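Local structure of NAD nucleotidase (Haemophilus influenzae, 3ZTV) at residues V402-Q407 against V490-K495; F466-G471 against T563-K568. The protein degrades NAD in the periplasm to adenosine and nicotinamide riboside, acting as both a pyrophosphatase and a 5'-nucleotidase with zinc as its probable cofactor. One frame throughout, in Å; residues are numbered along the deposited sequence.

Overall arrangement
Both contacts lie in the C-terminal part of the enzyme, and both join the same two sheets. From the N terminus the chain enters 402-407, on an inner strand of a five-stranded sheet, and reaches 466-471, the edge strand paired antiparallel with it. At Gly471 it passes into strand 472-477 of a four-stranded sheet. Segment 490-495, on that sheet, then closes an 82-residue loop in contact 1. Contact 2 closes a 91-residue loop when 563-568 arrives near the C terminus. The two loops cross. Their centres lie about 10 Å apart, with probable hydrogen bonds from Gln407 to Tyr468 and Leu493 to Gly471.

Contact 1 (V402-Q407 against V490-K495); sequences VDLTIQ and VEVLNK
Asp403 and Leu404 approach Lys495 and Val492 with their backbones well separated: the CA atoms of Leu404 and Val492 lie 7.2 Å apart, and no backbone hydrogen bond joins the two segments. The contact bridges two sheets of the 5'-nucleotidase C-terminal domain, one holding strand 404-408 and the other strand 487-493. Leucine and valine suit the buried side of this contact, having no polar side-chain group to satisfy. With CG between its backbone N and carbonyl carbon (chi1 63°), Leu404 brings CD2 to 3.9 Å from Val492 CG2, and the two side chains cross at about a right angle. The other branch of Val492, CG1, faces the carbonyl oxygen of Asp403.

Water takes over at the strand ends, around Asp403 and Leu493. One molecule lies 2.7 Å from Asp403 O and joins it to Leu493 O, while a second connects Asp403 OD1 to the same Leu493 oxygen. The carboxylate's other oxygen, OD2, accepts from the backbone N of Leu510, which helps to fix its rotation. Lys495, on the exposed side, has the reach to span the remaining gap: its chain runs extended beyond CG, making a cation-pi contact with Tyr396 and a weak hydrogen bond to Lys400 O. Its NZ donates at 2.7 Å to Val402 O, lying in the carbonyl plane on a lone pair, with a C=O...N angle of 140°.

Contact 2 (F466-G471 against T563-K568); sequences FPYGAG and TSSNVK
Val567 fits against Tyr468 and Phe466, and this apolar group is the tightly packed half of the contact. Here edge strand 467-470 of one C-terminal-domain sheet meets edge strand 567-570 of the four-stranded sheet. The valine's two methyls divide the work: CG2, set anti to its own carbonyl carbon, reaches Tyr468 CD2 obliquely at 3.5 Å, while CG1 meets the edge of the Phe466 ring at CE1, 4.0 Å away. A branched residue thus serves two rings at once. Tyr468 crosses Val567 at about a right angle; the edge of its ring receives Ser565 O, in the ring plane 3.5 Å from CD2. Ser565 is small enough to pack close to the tyrosine ring, its OG 3.6 Å from Tyr468 CE2. That hydroxyl is hydrogen-bonded to Glu383 O and accepts a weak bond from Val567 N. The tyrosine hydroxyl is held by Arg373 O and Ser385 N, so the ring is fixed at its far end.

Towards Gly469 and the partly exposed Asn566 the packing gives way to water. One molecule joins Asn566 O, 3.0 Å away, weakly to Gly469 N. Asn566 adopts a left-handed backbone conformation (phi 65°), which asparagine tolerates well, and its CB lies 3.5 Å from Gly469 O.

The Phe466 side chain lies about 5 Å from that of Arg373, which probably binds substrate, and about 8 Å from bound adenosine. Helix 443-460 packs on Phe466 and Pro467, and helix 386-396 on Tyr468, Ala470 and Asn566. Strand 472-477 touches Phe466 and Val567 through Tyr474, whose hydroxyl is hydrogen-bonded to Pro467 O.

Contact 1 (V402-Q407 against V490-K495)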
loop_
_atom_site.group_PDB
_atom_site.type_symbol
_atom_site.label_atom_id
_atom_site.label_comp_id
_atom_site.label_asym_id
_atom_site.label_seq_id
_atom_site.Cartn_x
_atom_site.Cartn_y
_atom_site.Cartn_z
ATOM N N VAL A 402 10.390 -10.220 -19.099
ATOM C CA VAL A 402 10.765 -11.600 -19.400
ATOM C C VAL A 402 12.267 -11.790 -19.637
ATOM O O VAL A 402 12.894 -11.023 -20.368
ATOM C CB VAL A 402 9.945 -12.143 -20.594
ATOM C CG1 VAL A 402 10.509 -13.466 -21.094
ATOM C CG2 VAL A 402 8.486 -12.300 -20.191
ATOM N N ASP A 403 12.832 -12.813 -18.999
ATOM C CA ASP A 403 14.262 -13.110 -19.137
ATOM C C ASP A 403 14.593 -13.996 -20.338
ATOM O O ASP A 403 15.660 -13.872 -20.943
ATOM C CB ASP A 403 14.781 -13.774 -17.863
ATOM C CG ASP A 403 14.742 -12.848 -16.666
ATOM O OD1 ASP A 403 15.331 -11.750 -16.747
ATOM O OD2 ASP A 403 14.120 -13.214 -15.654
ATOM N N LEU A 404 13.684 -14.902 -20.675
ATOM C CA LEU A 404 13.926 -15.821 -21.776
ATOM C C LEU A 404 12.603 -16.411 -22.215
ATOM O O LEU A 404 11.649 -16.471 -21.434
ATOM C CB LEU A 404 14.900 -16.927 -21.346
ATOM C CG LEU A 404 14.445 -17.851 -20.215
ATOM C CD1 LEU A 404 13.912 -19.168 -20.779
ATOM C CD2 LEU A 404 15.566 -18.102 -19.195
ATOM N N THR A 405 12.536 -16.825 -23.475
ATOM C CA THR A 405 11.363 -17.536 -23.962
ATOM C C THR A 405 11.776 -18.844 -24.620
ATOM O O THR A 405 12.898 -18.970 -25.117
ATOM C CB THR A 405 10.569 -16.710 -24.980
ATOM O OG1 THR A 405 11.432 -16.349 -26.062
ATOM C CG2 THR A 405 9.994 -15.456 -24.335
ATOM N N ILE A 406 10.864 -19.810 -24.620
ATOM C CA ILE A 406 11.097 -21.119 -25.224
ATOM C C ILE A 406 9.911 -21.481 -26.107
ATOM O O ILE A 406 8.761 -21.385 -25.669
ATOM C CB ILE A 406 11.289 -22.204 -24.149
ATOM C CG1 ILE A 406 12.525 -21.885 -23.300
ATOM C CG2 ILE A 406 11.372 -23.584 -24.784
ATOM C CD1 ILE A 406 12.664 -22.747 -22.061
ATOM N N GLN A 407 10.196 -21.884 -27.345
ATOM C CA GLN A 407 9.173 -22.253 -28.333
ATOM C C GLN A 407 9.502 -23.632 -28.898
ATOM O O GLN A 407 10.668 -23.949 -29.150
ATOM C CB GLN A 407 9.108 -21.205 -29.460
ATOM C CG GLN A 407 8.156 -21.534 -30.621
ATOM C CD GLN A 407 6.678 -21.404 -30.261
ATOM O OE1 GLN A 407 6.320 -21.040 -29.149
ATOM N NE2 GLN A 407 5.816 -21.707 -31.223
ATOM N N VAL A 490 24.361 -23.869 -20.869
ATOM C CA VAL A 490 23.178 -23.014 -20.992
ATOM C C VAL A 490 23.532 -21.597 -20.559
ATOM O O VAL A 490 24.077 -21.395 -19.472
ATOM C CB VAL A 490 21.999 -23.522 -20.143
ATOM C CG1 VAL A 490 20.791 -22.610 -20.319
ATOM C CG2 VAL A 490 21.649 -24.954 -20.510
ATOM N N GLU A 491 23.247 -20.633 -21.429
ATOM C CA GLU A 491 23.470 -19.227 -21.136
ATOM C C GLU A 491 22.171 -18.447 -21.249
ATOM O O GLU A 491 21.298 -18.774 -22.064
ATOM C CB GLU A 491 24.492 -18.629 -22.099
ATOM C CG GLU A 491 25.862 -19.286 -22.070
ATOM C CD GLU A 491 26.683 -18.896 -23.275
ATOM O OE1 GLU A 491 27.382 -17.864 -23.200
ATOM O OE2 GLU A 491 26.606 -19.603 -24.303
ATOM N N VAL A 492 22.062 -17.406 -20.431
ATOM C CA VAL A 492 20.937 -16.482 -20.484
ATOM C C VAL A 492 21.445 -15.054 -20.686
ATOM O O VAL A 492 22.435 -14.643 -20.070
ATOM C CB VAL A 492 20.092 -16.565 -19.204
ATOM C CG1 VAL A 492 19.004 -15.491 -19.198
ATOM C CG2 VAL A 492 19.490 -17.957 -19.059
ATOM N N LEU A 493 20.781 -14.308 -21.561
ATOM C CA LEU A 493 21.149 -12.930 -21.858
ATOM C C LEU A 493 20.796 -11.998 -20.699
ATOM O O LEU A 493 19.640 -11.922 -20.274
ATOM C CB LEU A 493 20.448 -12.471 -23.140
ATOM C CG LEU A 493 20.745 -11.070 -23.676
ATOM C CD1 LEU A 493 22.244 -10.852 -23.833
ATOM C CD2 LEU A 493 20.026 -10.836 -24.997
ATOM N N ASN A 494 21.801 -11.304 -20.172
ATOM C CA ASN A 494 21.562 -10.293 -19.150
ATOM C C ASN A 494 20.834 -9.109 -19.772
ATOM O O ASN A 494 21.382 -8.411 -20.622
ATOM C CB ASN A 494 22.879 -9.842 -18.512
ATOM C CG ASN A 494 22.669 -8.912 -17.329
ATOM O OD1 ASN A 494 21.851 -7.992 -17.381
ATOM N ND2 ASN A 494 23.406 -9.154 -16.251
ATOM N N LYS A 495 19.594 -8.892 -19.350
ATOM C CA LYS A 495 18.740 -7.895 -19.985
ATOM C C LYS A 495 19.172 -6.465 -19.664
ATOM O O LYS A 495 19.414 -5.663 -20.568
ATOM C CB LYS A 495 17.277 -8.118 -19.598
ATOM C CG LYS A 495 16.298 -7.684 -20.668
ATOM C CD LYS A 495 14.957 -8.372 -20.502
ATOM C CE LYS A 495 14.047 -8.053 -21.672
ATOM N NZ LYS A 495 12.677 -8.589 -21.477
HETATM O O HOH W 1 17.078 -11.613 -21.201
HETATM O O HOH W 2 17.839 -11.556 -17.894
#

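Contact 2 (F466-G471 against T563-K568)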
loop_
_atom_site.group_PDB
_atom_site.type_symbol
_atom_site.label_atom_id
_atom_site.label_comp_id
_atom_site.label_asym_id
_atom_site.label_seq_id
_atom_site.Cartn_x
_atom_site.Cartn_y
_atom_site.Cartn_z
ATOM N N PHE A 466 11.062 -30.259 -30.076
ATOM C CA PHE A 466 12.426 -29.766 -29.919
ATOM C C PHE A 466 12.436 -28.262 -29.633
ATOM O O PHE A 466 11.841 -27.489 -30.379
ATOM C CB PHE A 466 13.286 -30.102 -31.138
ATOM C CG PHE A 466 14.754 -30.043 -30.850
ATOM C CD1 PHE A 466 15.440 -28.841 -30.922
ATOM C CD2 PHE A 466 15.440 -31.190 -30.471
ATOM C CE1 PHE A 466 16.793 -28.780 -30.635
ATOM C CE2 PHE A 466 16.793 -31.135 -30.181
ATOM C CZ PHE A 466 17.468 -29.923 -30.266
ATOM N N PRO A 467 13.122 -27.839 -28.550
ATOM C CA PRO A 467 13.020 -26.458 -28.067
ATOM C C PRO A 467 14.073 -25.498 -28.619
ATOM O O PRO A 467 15.245 -25.858 -28.756
ATOM C CB PRO A 467 13.226 -26.619 -26.561
ATOM C CG PRO A 467 14.227 -27.732 -26.467
ATOM C CD PRO A 467 13.876 -28.686 -27.605
ATOM N N TYR A 468 13.638 -24.284 -28.926
ATOM C CA TYR A 468 14.534 -23.192 -29.301
ATOM C C TYR A 468 14.110 -21.978 -28.495
ATOM O O TYR A 468 12.923 -21.814 -28.195
ATOM C CB TYR A 468 14.426 -22.867 -30.793
ATOM C CG TYR A 468 14.867 -23.977 -31.726
ATOM C CD1 TYR A 468 14.035 -25.058 -32.001
ATOM C CD2 TYR A 468 16.114 -23.937 -32.342
ATOM C CE1 TYR A 468 14.435 -26.071 -32.861
ATOM C CE2 TYR A 468 16.521 -24.951 -33.203
ATOM C CZ TYR A 468 15.678 -26.013 -33.459
ATOM O OH TYR A 468 16.063 -27.027 -34.317
ATOM N N GLY A 469 15.062 -21.122 -28.145
ATOM C CA GLY A 469 14.782 -19.996 -27.274
ATOM C C GLY A 469 15.308 -18.645 -27.728
ATOM O O GLY A 469 16.120 -18.533 -28.654
ATOM N N ALA A 470 14.802 -17.613 -27.059
ATOM C CA ALA A 470 15.283 -16.251 -27.215
ATOM C C ALA A 470 15.702 -15.764 -25.833
ATOM O O ALA A 470 14.989 -15.984 -24.860
ATOM C CB ALA A 470 14.192 -15.360 -27.781
ATOM N N GLY A 471 16.858 -15.111 -25.740
ATOM C CA GLY A 471 17.398 -14.721 -24.445
ATOM C C GLY A 471 18.012 -15.894 -23.695
ATOM O O GLY A 471 18.510 -15.740 -22.572
ATOM N N THR A 563 20.642 -15.959 -38.756
ATOM C CA THR A 563 21.387 -17.045 -39.378
ATOM C C THR A 563 21.745 -18.131 -38.366
ATOM O O THR A 563 22.435 -19.097 -38.696
ATOM C CB THR A 563 22.675 -16.537 -40.044
ATOM O OG1 THR A 563 23.466 -15.842 -39.072
ATOM C CG2 THR A 563 22.341 -15.599 -41.196
ATOM N N SER A 564 21.275 -17.969 -37.133
ATOM C CA SER A 564 21.503 -18.976 -36.105
ATOM C C SER A 564 20.263 -19.160 -35.235
ATOM O O SER A 564 19.421 -18.265 -35.137
ATOM C CB SER A 564 22.714 -18.609 -35.250
ATOM O OG SER A 564 22.509 -17.376 -34.595
ATOM N N SER A 565 20.160 -20.323 -34.603
ATOM C CA SER A 565 18.943 -20.705 -33.898
ATOM C C SER A 565 19.069 -20.699 -32.375
ATOM O O SER A 565 18.150 -21.144 -31.686
ATOM C CB SER A 565 18.535 -22.105 -34.334
ATOM O OG SER A 565 19.509 -23.041 -33.900
ATOM N N ASN A 566 20.196 -20.219 -31.848
ATOM C CA ASN A 566 20.461 -20.260 -30.400
ATOM C C ASN A 566 20.586 -21.688 -29.852
ATOM O O ASN A 566 20.466 -21.918 -28.645
ATOM C CB ASN A 566 19.406 -19.479 -29.594
ATOM C CG ASN A 566 19.648 -17.975 -29.592
ATOM O OD1 ASN A 566 18.751 -17.190 -29.251
ATOM N ND2 ASN A 566 20.857 -17.562 -29.962
ATOM N N VAL A 567 20.814 -22.647 -30.743
ATOM C CA VAL A 567 20.996 -24.038 -30.345
ATOM C C VAL A 567 22.174 -24.676 -31.080
ATOM O O VAL A 567 22.259 -24.605 -32.311
ATOM C CB VAL A 567 19.734 -24.889 -30.620
ATOM C CG1 VAL A 567 20.003 -26.342 -30.276
ATOM C CG2 VAL A 567 18.550 -24.356 -29.823
ATOM N N LYS A 568 23.079 -25.283 -30.318
ATOM C CA LYS A 568 24.103 -26.145 -30.900
ATOM C C LYS A 568 23.816 -27.571 -30.470
ATOM O O LYS A 568 23.956 -27.919 -29.299
ATOM C CB LYS A 568 25.522 -25.742 -30.479
ATOM C CG LYS A 568 26.592 -26.666 -31.074
ATOM C CD LYS A 568 28.012 -26.148 -30.881
ATOM C CE LYS A 568 29.018 -27.140 -31.453
ATOM N NZ LYS A 568 30.413 -26.618 -31.440
HETATM O O HOH W 3 17.806 -21.621 -27.363
#